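Local coordinates for NAD(P)H-flavin oxidoreductase (Staphylococcus epidermidis ATCC 12228, PDB 3GBH), which probably transfers electrons from NAD(P)H to flavin as an FMN-binding member of the nitroreductase family, at residues 97-102 with 118-123. Residues are numbered along the deposited sequence; the frame is centred on the assembly and turned at random. Where two conformers were deposited one is given.
Sequences KAEQIY and QLLDWI
Tyr-102 and Leu-120 make the main meeting between these two helices. The methyl CD2 of Leu-120 sits over the centre of one face of the tyrosine ring, a CH-pi contact. Leu-120 CD2 lies 3.9 Å from the centroid of the Tyr-102 ring, 11° off its normal. Leu-119 reaches the same ring from another direction: its CD1 lies at the edge, in the ring plane, 3.9 Å from Tyr-102 CE2. CD1 of Ile-123 approaches the phenol end, 3.3 Å from Tyr-102 OH.

Other apolar contact is small. Ala-98 CB lies 3.9 Å from Leu-120 CD2, so the same methyl touches both the alanine and the tyrosine face.

Polar groups reach the contact but find their partners outside it. The phenol oxygen is hydrogen-bonded with Val-49 O, which anchors the buried ring at its far end. Glu-99 bends at chi2 (-69°), which brings its carboxylate beside the other methyl of Leu-120, with OE2 3.8 Å from CD1. The carboxylate forms a salt bridge with Lys-116, one turn before Leu-120, and so ties the two helices together.

The helix segments run nearly antiparallel, at 150°, with axes 11.4 Å apart at closest approach. They belong to consecutive helices, 98-107 and 113-128, a helical hairpin that follows strand 84-91. Met-51 touches both Ala-98 and Ile-123. The nearest atoms of a bound FMN and the Tyr-102 side chain are about 6 Å apart, and Val-49 is flanked in sequence by Ser-48 and Asn-50, which line an FMN pocket. Away from helix 113-128, Gln-100 and Ile-101 of helix 98-107 pack on Leu-204 of the second subunit.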
# COMPACT_ATOMS: atom_id res chain seq x y z
N LYS B 97 -35.46 23.66 12.01
CA LYS B 97 -34.56 24.28 11.00
C LYS B 97 -34.61 23.64 9.61
O LYS B 97 -33.84 24.03 8.70
CB LYS B 97 -33.09 24.27 11.52
CG LYS B 97 -32.89 25.22 12.76
CD LYS B 97 -31.44 25.53 12.98
CE LYS B 97 -31.20 26.34 14.27
NZ LYS B 97 -31.96 27.61 14.29
N ALA B 98 -35.49 22.66 9.43
CA ALA B 98 -35.56 21.92 8.16
C ALA B 98 -35.83 22.84 6.97
O ALA B 98 -35.16 22.74 5.94
CB ALA B 98 -36.63 20.84 8.25
N GLU B 99 -36.79 23.75 7.10
CA GLU B 99 -37.15 24.62 5.99
C GLU B 99 -35.95 25.47 5.60
O GLU B 99 -35.65 25.63 4.43
CB GLU B 99 -38.38 25.47 6.32
CG GLU B 99 -39.72 24.67 6.38
CD GLU B 99 -40.19 24.14 5.00
OE1 GLU B 99 -39.58 24.54 3.96
OE2 GLU B 99 -41.16 23.33 4.97
N GLN B 100 -35.22 25.96 6.61
CA GLN B 100 -34.03 26.78 6.38
C GLN B 100 -32.94 26.03 5.65
O GLN B 100 -32.40 26.52 4.66
CB GLN B 100 -33.45 27.29 7.71
CG GLN B 100 -32.27 28.22 7.53
CD GLN B 100 -31.60 28.59 8.83
OE1 GLN B 100 -32.08 28.26 9.92
NE2 GLN B 100 -30.46 29.29 8.72
N ILE B 101 -32.60 24.85 6.18
CA ILE B 101 -31.52 24.02 5.67
C ILE B 101 -31.80 23.59 4.25
O ILE B 101 -30.98 23.77 3.31
CB ILE B 101 -31.32 22.74 6.60
CG1 ILE B 101 -30.77 23.15 7.97
CG2 ILE B 101 -30.35 21.73 6.00
CD1 ILE B 101 -30.81 22.01 9.02
N TYR B 102 -32.98 23.01 4.06
CA TYR B 102 -33.34 22.48 2.76
C TYR B 102 -33.58 23.61 1.78
O TYR B 102 -33.23 23.51 0.61
CB TYR B 102 -34.50 21.51 2.87
CG TYR B 102 -34.07 20.15 3.44
CD1 TYR B 102 -33.56 20.02 4.73
CD2 TYR B 102 -34.14 19.02 2.67
CE1 TYR B 102 -33.14 18.76 5.24
CE2 TYR B 102 -33.75 17.78 3.14
CZ TYR B 102 -33.26 17.65 4.41
OH TYR B 102 -32.86 16.39 4.83
N GLN B 118 -40.62 16.82 -1.61
CA GLN B 118 -40.79 15.38 -1.51
C GLN B 118 -40.00 14.84 -0.34
O GLN B 118 -40.48 13.98 0.37
CB GLN B 118 -40.37 14.66 -2.81
CG GLN B 118 -41.23 14.94 -4.04
CD GLN B 118 -42.70 14.59 -3.84
OE1 GLN B 118 -43.05 13.73 -3.04
NE2 GLN B 118 -43.57 15.27 -4.55
N LEU B 119 -38.79 15.35 -0.13
CA LEU B 119 -37.95 14.91 0.97
C LEU B 119 -38.57 15.30 2.33
O LEU B 119 -38.70 14.46 3.24
CB LEU B 119 -36.55 15.52 0.88
CG LEU B 119 -35.60 15.00 -0.19
CD1 LEU B 119 -34.39 15.93 -0.25
CD2 LEU B 119 -35.17 13.55 0.13
N LEU B 120 -38.96 16.56 2.45
CA LEU B 120 -39.53 17.03 3.72
C LEU B 120 -40.88 16.37 4.01
O LEU B 120 -41.22 16.19 5.18
CB LEU B 120 -39.65 18.55 3.76
CG LEU B 120 -38.30 19.31 3.78
CD1 LEU B 120 -38.57 20.80 3.80
CD2 LEU B 120 -37.42 18.90 4.94
N ASP B 121 -41.64 16.02 2.97
CA ASP B 121 -42.93 15.32 3.13
C ASP B 121 -42.78 14.03 3.95
O ASP B 121 -43.69 13.65 4.68
CB ASP B 121 -43.56 14.97 1.77
CG ASP B 121 -44.32 16.13 1.14
OD1 ASP B 121 -44.48 17.19 1.78
OD2 ASP B 121 -44.80 15.95 -0.00
N TRP B 122 -41.65 13.33 3.84
CA TRP B 122 -41.46 12.13 4.70
C TRP B 122 -40.58 12.43 5.90
O TRP B 122 -40.83 11.90 6.99
CB TRP B 122 -40.96 10.86 3.97
CG TRP B 122 -39.58 10.91 3.40
CD1 TRP B 122 -39.24 11.22 2.12
CD2 TRP B 122 -38.35 10.61 4.09
NE1 TRP B 122 -37.87 11.15 1.96
CE2 TRP B 122 -37.30 10.78 3.15
CE3 TRP B 122 -38.04 10.22 5.40
CZ2 TRP B 122 -35.97 10.58 3.48
CZ3 TRP B 122 -36.71 10.03 5.72
CH2 TRP B 122 -35.69 10.21 4.76
N ILE B 123 -39.56 13.27 5.72
CA ILE B 123 -38.64 13.56 6.82
C ILE B 123 -39.37 14.18 8.03
O ILE B 123 -39.17 13.73 9.16
CB ILE B 123 -37.48 14.48 6.36
CG1 ILE B 123 -36.56 13.70 5.42
CG2 ILE B 123 -36.65 15.00 7.57
CD1 ILE B 123 -35.61 14.59 4.62